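Local structure of adenosine kinase, putative (3OTX) at residues T87-D95 with A142-M151. The protein probably transfers phosphate from ATP to adenosine and related nucleosides, yielding AMP in magnesium-dependent purine salvage, as a kinase of the PfkB family. The protein carries 1 engineered substitution. Numbering follows the deposited sequence.
Sequences TYVGCIADD and AANHLSSEHM
Cys91 and Ala143 bring the two backbones to 4.6 Å between their CA atoms, whereas Val89 and Met151 lie 8.7 Å apart, CA to CA. No clear direct hydrogen bond joins the two segments; one water instead accepts from Cys91 N (2.9 Å) and lies 3.1 Å from Ala143 O. Ala143 CA-H also makes a bent contact with Cys91 O (CA to O 3.4 Å, 130° at H). Cys91 carries the middle: with SG anti to the backbone N (chi1 -177°), the thiol lies by the 142-146 turn, SG 3.3 Å from Ala142 O, while its CB packs on Leu146 CB. Leu146 CD1 reaches on to the Gly90 carbonyl carbon, and Ala142 CB presses on the backbone at Ile92 C (3.5 Å). Farther along, Val89 CG1 meets the edge of the His150 ring, near the ring plane, at CD2 (4.1 Å), and Met151 SD closes in on the same methyl. The ring is tied to strand 111-116 through NE2 and Ala113 O, and Ser147 OG caps the helix at His150 N. This mostly apolar seam joins strands 86-89 and 91-92 of the large PfkB sheet to the turn after strand 133-141 of the smaller sheet. With Ala143 beside adenosine-binding Asn15, the water-bridged Cys91-Ala143 pair lies near the nucleoside site; cohesion comes mainly from van der Waals packing of Val89, Cys91, Leu146 and Met151, supplemented by the water and the CA-H...O contact.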
ATOM      1  N   THR A  87      -9.898 -10.064  -1.658  1.00 11.31           N
ATOM      2  CA  THR A  87      -9.792 -10.649  -0.324  1.00 11.70           C
ATOM      3  C   THR A  87      -8.586 -10.011   0.333  1.00 14.06           C
ATOM      4  O   THR A  87      -7.557  -9.851  -0.297  1.00 12.99           O
ATOM      5  CB  THR A  87      -9.538 -12.164  -0.406  1.00 14.64           C
ATOM      6  OG1 THR A  87     -10.669 -12.773  -1.008  1.00 16.26           O
ATOM      7  CG2 THR A  87      -9.346 -12.746   0.972  1.00 13.46           C
ATOM      8  N   TYR A  88      -8.747  -9.587   1.581  1.00 11.80           N
ATOM      9  CA  TYR A  88      -7.682  -8.932   2.348  1.00 10.91           C
ATOM     10  C   TYR A  88      -7.299  -9.835   3.504  1.00 11.47           C
ATOM     11  O   TYR A  88      -8.180 -10.398   4.193  1.00 13.27           O
ATOM     12  CB  TYR A  88      -8.197  -7.588   2.912  1.00 11.48           C
ATOM     13  CG  TYR A  88      -7.220  -6.883   3.780  1.00 10.24           C
ATOM     14  CD1 TYR A  88      -6.346  -5.944   3.246  1.00  9.54           C
ATOM     15  CD2 TYR A  88      -7.191  -7.105   5.164  1.00 12.56           C
ATOM     16  CE1 TYR A  88      -5.395  -5.258   4.071  1.00  9.43           C
ATOM     17  CE2 TYR A  88      -6.277  -6.442   5.984  1.00 11.27           C
ATOM     18  CZ  TYR A  88      -5.390  -5.516   5.439  1.00 11.75           C
ATOM     19  OH  TYR A  88      -4.491  -4.851   6.260  1.00 11.71           O
ATOM     20  N   VAL A  89      -5.999  -9.967   3.712  1.00  9.97           N
ATOM     21  CA  VAL A  89      -5.454 -10.729   4.841  1.00 11.60           C
ATOM     22  C   VAL A  89      -4.580  -9.828   5.719  1.00 10.98           C
ATOM     23  O   VAL A  89      -3.701  -9.111   5.221  1.00 11.19           O
ATOM     24  CB  VAL A  89      -4.663 -11.979   4.341  1.00 11.40           C
ATOM     25  CG1 VAL A  89      -3.898 -12.700   5.459  1.00 14.16           C
ATOM     26  CG2 VAL A  89      -5.649 -12.973   3.746  1.00 11.33           C
ATOM     27  N   GLY A  90      -4.818  -9.898   7.030  1.00 12.06           N
ATOM     28  CA  GLY A  90      -3.976  -9.279   8.035  1.00 12.16           C
ATOM     29  C   GLY A  90      -4.463  -9.739   9.397  1.00 10.93           C
ATOM     30  O   GLY A  90      -5.333 -10.606   9.480  1.00 12.57           O
ATOM     31  N   CYS A  91      -3.906  -9.169  10.481  1.00 11.15           N
ATOM     32  CA  CYS A  91      -4.213  -9.643  11.803  1.00 11.96           C
ATOM     33  C   CYS A  91      -4.698  -8.454  12.636  1.00 11.77           C
ATOM     34  O   CYS A  91      -4.080  -7.383  12.619  1.00 12.20           O
ATOM     35  CB  CYS A  91      -2.981 -10.320  12.418  1.00 12.03           C
ATOM     36  SG  CYS A  91      -3.266 -11.043  14.055  1.00 15.53           S
ATOM     37  N   ILE A  92      -5.797  -8.674  13.345  1.00 12.94           N
ATOM     38  CA  ILE A  92      -6.388  -7.680  14.229  1.00 12.51           C
ATOM     39  C   ILE A  92      -6.694  -8.333  15.562  1.00 14.81           C
ATOM     40  O   ILE A  92      -6.511  -9.559  15.717  1.00 15.80           O
ATOM     41  CB  ILE A  92      -7.732  -7.128  13.679  1.00 14.51           C
ATOM     42  CG1 ILE A  92      -8.772  -8.260  13.443  1.00 13.05           C
ATOM     43  CG2 ILE A  92      -7.527  -6.321  12.405  1.00 16.11           C
ATOM     44  CD1 ILE A  92     -10.181  -7.774  13.074  1.00 13.97           C
ATOM     45  N   ALA A  93      -7.128  -7.522  16.514  1.00 15.23           N
ATOM     46  CA  ALA A  93      -7.767  -8.023  17.730  1.00 14.26           C
ATOM     47  C   ALA A  93      -9.267  -7.820  17.635  1.00 17.15           C
ATOM     48  O   ALA A  93      -9.734  -6.988  16.854  1.00 15.81           O
ATOM     49  CB  ALA A  93      -7.184  -7.328  19.003  1.00 15.40           C
ATOM     50  N   ASP A  94     -10.028  -8.554  18.452  1.00 18.63           N
ATOM     51  CA  ASP A  94     -11.500  -8.373  18.506  1.00 19.90           C
ATOM     52  C   ASP A  94     -11.828  -7.241  19.480  1.00 21.47           C
ATOM     53  O   ASP A  94     -12.555  -7.405  20.478  1.00 21.66           O
ATOM     54  CB  ASP A  94     -12.192  -9.683  18.903  1.00 24.90           C
ATOM     55  CG  ASP A  94     -13.696  -9.649  18.679  1.00 33.87           C
ATOM     56  OD1 ASP A  94     -14.159  -8.960  17.745  1.00 32.62           O
ATOM     57  OD2 ASP A  94     -14.422 -10.313  19.451  1.00 40.42           O
ATOM     58  N   ASP A  95     -11.234  -6.092  19.200  1.00 18.41           N
ATOM     59  CA  ASP A  95     -11.447  -4.889  19.958  1.00 17.35           C
ATOM     60  C   ASP A  95     -12.166  -3.836  19.123  1.00 15.49           C
ATOM     61  O   ASP A  95     -12.581  -4.108  17.980  1.00 17.20           O
ATOM     62  CB  ASP A  95     -10.128  -4.389  20.543  1.00 17.92           C
ATOM     63  CG  ASP A  95      -9.067  -4.085  19.489  1.00 18.28           C
ATOM     64  OD1 ASP A  95      -9.365  -4.074  18.269  1.00 16.44           O
ATOM     65  OD2 ASP A  95      -7.912  -3.863  19.898  1.00 16.87           O
ATOM     66  N   ALA A 142      -1.562  -5.797  16.931  1.00 15.29           N
ATOM     67  CA  ALA A 142      -1.988  -7.098  16.454  1.00 15.45           C
ATOM     68  C   ALA A 142      -1.412  -7.437  15.071  1.00 14.15           C
ATOM     69  O   ALA A 142      -1.177  -8.613  14.769  1.00 14.21           O
ATOM     70  CB  ALA A 142      -3.497  -7.146  16.431  1.00 16.19           C
ATOM     71  N   ALA A 143      -1.207  -6.434  14.208  1.00 13.24           N
ATOM     72  CA  ALA A 143      -0.778  -6.728  12.840  1.00 16.93           C
ATOM     73  C   ALA A 143       0.576  -7.438  12.822  1.00 15.36           C
ATOM     74  O   ALA A 143       0.861  -8.229  11.932  1.00 16.15           O
ATOM     75  CB  ALA A 143      -0.764  -5.460  11.967  1.00 13.42           C
ATOM     76  N   ASN A 144       1.392  -7.197  13.844  1.00 15.29           N
ATOM     77  CA  ASN A 144       2.715  -7.802  13.896  1.00 16.32           C
ATOM     78  C   ASN A 144       2.675  -9.261  14.326  1.00 15.63           C
ATOM     79  O   ASN A 144       3.699  -9.934  14.308  1.00 19.79           O
ATOM     80  CB  ASN A 144       3.598  -7.040  14.868  1.00 18.69           C
ATOM     81  CG  ASN A 144       5.061  -7.183  14.570  1.00 26.51           C
ATOM     82  OD1 ASN A 144       5.881  -7.366  15.481  1.00 33.66           O
ATOM     83  ND2 ASN A 144       5.415  -7.083  13.316  1.00 16.76           N
ATOM     84  N   HIS A 145       1.508  -9.739  14.724  1.00 14.99           N
ATOM     85  CA  HIS A 145       1.335 -11.126  15.188  1.00 17.10           C
ATOM     86  C   HIS A 145       0.680 -12.047  14.155  1.00 17.89           C
ATOM     87  O   HIS A 145       0.306 -13.186  14.483  1.00 18.81           O
ATOM     88  CB  HIS A 145       0.512 -11.122  16.481  1.00 17.24           C
ATOM     89  CG  HIS A 145       1.209 -10.440  17.617  1.00 21.06           C
ATOM     90  ND1 HIS A 145       2.013 -11.124  18.504  1.00 25.89           N
ATOM     91  CD2 HIS A 145       1.222  -9.148  18.021  1.00 18.01           C
ATOM     92  CE1 HIS A 145       2.501 -10.279  19.396  1.00 29.99           C
ATOM     93  NE2 HIS A 145       2.030  -9.076  19.131  1.00 25.54           N
ATOM     94  N   LEU A 146       0.550 -11.582  12.916  1.00 15.73           N
ATOM     95  CA  LEU A 146       0.029 -12.437  11.838  1.00 13.58           C
ATOM     96  C   LEU A 146       0.879 -13.732  11.776  1.00 12.90           C
ATOM     97  O   LEU A 146       2.102 -13.676  11.678  1.00 15.36           O
ATOM     98  CB  LEU A 146       0.032 -11.679  10.515  1.00 12.75           C
ATOM     99  CG  LEU A 146      -0.455 -12.463   9.288  1.00 16.67           C
ATOM    100  CD1 LEU A 146      -1.894 -12.868   9.420  1.00 21.64           C
ATOM    101  CD2 LEU A 146      -0.270 -11.596   8.045  1.00 18.84           C
ATOM    102  N   SER A 147       0.205 -14.875  11.928  1.00 14.63           N
ATOM    103  CA  SER A 147       0.907 -16.158  12.107  1.00 15.26           C
ATOM    104  C   SER A 147       0.985 -17.059  10.860  1.00 16.72           C
ATOM    105  O   SER A 147       0.154 -16.977   9.938  1.00 14.73           O
ATOM    106  CB  SER A 147       0.240 -16.936  13.257  1.00 17.17           C
ATOM    107  OG  SER A 147      -1.029 -17.444  12.863  1.00 18.10           O
ATOM    108  N   SER A 148       1.976 -17.954  10.879  1.00 18.77           N
ATOM    109  CA  SER A 148       2.072 -18.941   9.841  1.00 19.10           C
ATOM    110  C   SER A 148       0.867 -19.861   9.901  1.00 17.27           C
ATOM    111  O   SER A 148       0.389 -20.295   8.859  1.00 18.75           O
ATOM    112  CB  SER A 148       3.367 -19.738   9.987  1.00 23.41           C
ATOM    113  OG  SER A 148       4.473 -18.857   9.876  1.00 31.94           O
ATOM    114  N   GLU A 149       0.343 -20.096  11.111  1.00 17.24           N
ATOM    115  CA  GLU A 149      -0.864 -20.930  11.241  1.00 17.45           C
ATOM    116  C   GLU A 149      -2.001 -20.288  10.435  1.00 18.15           C
ATOM    117  O   GLU A 149      -2.723 -20.965   9.660  1.00 18.96           O
ATOM    118  CB  GLU A 149      -1.293 -21.106  12.705  1.00 21.10           C
ATOM    119  CG  GLU A 149      -0.370 -21.981  13.568  1.00 37.00           C
ATOM    120  CD  GLU A 149       1.095 -21.507  13.639  1.00 41.04           C
ATOM    121  OE1 GLU A 149       1.378 -20.282  13.738  1.00 25.86           O
ATOM    122  OE2 GLU A 149       1.977 -22.391  13.601  1.00 49.55           O
ATOM    123  N   HIS A 150      -2.159 -18.977  10.578  1.00 16.58           N
ATOM    124  CA  HIS A 150      -3.216 -18.322   9.824  1.00 16.41           C
ATOM    125  C   HIS A 150      -2.954 -18.396   8.319  1.00 14.18           C
ATOM    126  O   HIS A 150      -3.869 -18.599   7.525  1.00 13.85           O
ATOM    127  CB  HIS A 150      -3.363 -16.851  10.256  1.00 14.21           C
ATOM    128  CG  HIS A 150      -4.528 -16.164   9.607  1.00 12.19           C
ATOM    129  ND1 HIS A 150      -5.835 -16.487   9.899  1.00 16.11           N
ATOM    130  CD2 HIS A 150      -4.580 -15.225   8.621  1.00 15.48           C
ATOM    131  CE1 HIS A 150      -6.647 -15.761   9.146  1.00 18.25           C
ATOM    132  NE2 HIS A 150      -5.912 -14.993   8.358  1.00 16.14           N
ATOM    133  N   MET A 151      -1.703 -18.195   7.918  1.00 13.76           N
ATOM    134  CA  MET A 151      -1.353 -18.273   6.488  1.00 13.66           C
ATOM    135  C   MET A 151      -1.679 -19.636   5.840  1.00 16.47           C
ATOM    136  O   MET A 151      -1.918 -19.689   4.639  1.00 20.76           O
ATOM    137  CB  MET A 151       0.126 -17.962   6.269  1.00 16.45           C
ATOM    138  CG  MET A 151       0.517 -16.510   6.606  1.00 15.08           C
ATOM    139  SD  MET A 151      -0.423 -15.248   5.686  1.00 15.51           S
ATOM    140  CE  MET A 151      -0.003 -15.655   3.999  1.00 18.91           C
TER
HETATM  141  O   HOH W   1      -1.300  -8.063   9.713  1.00 13.59           O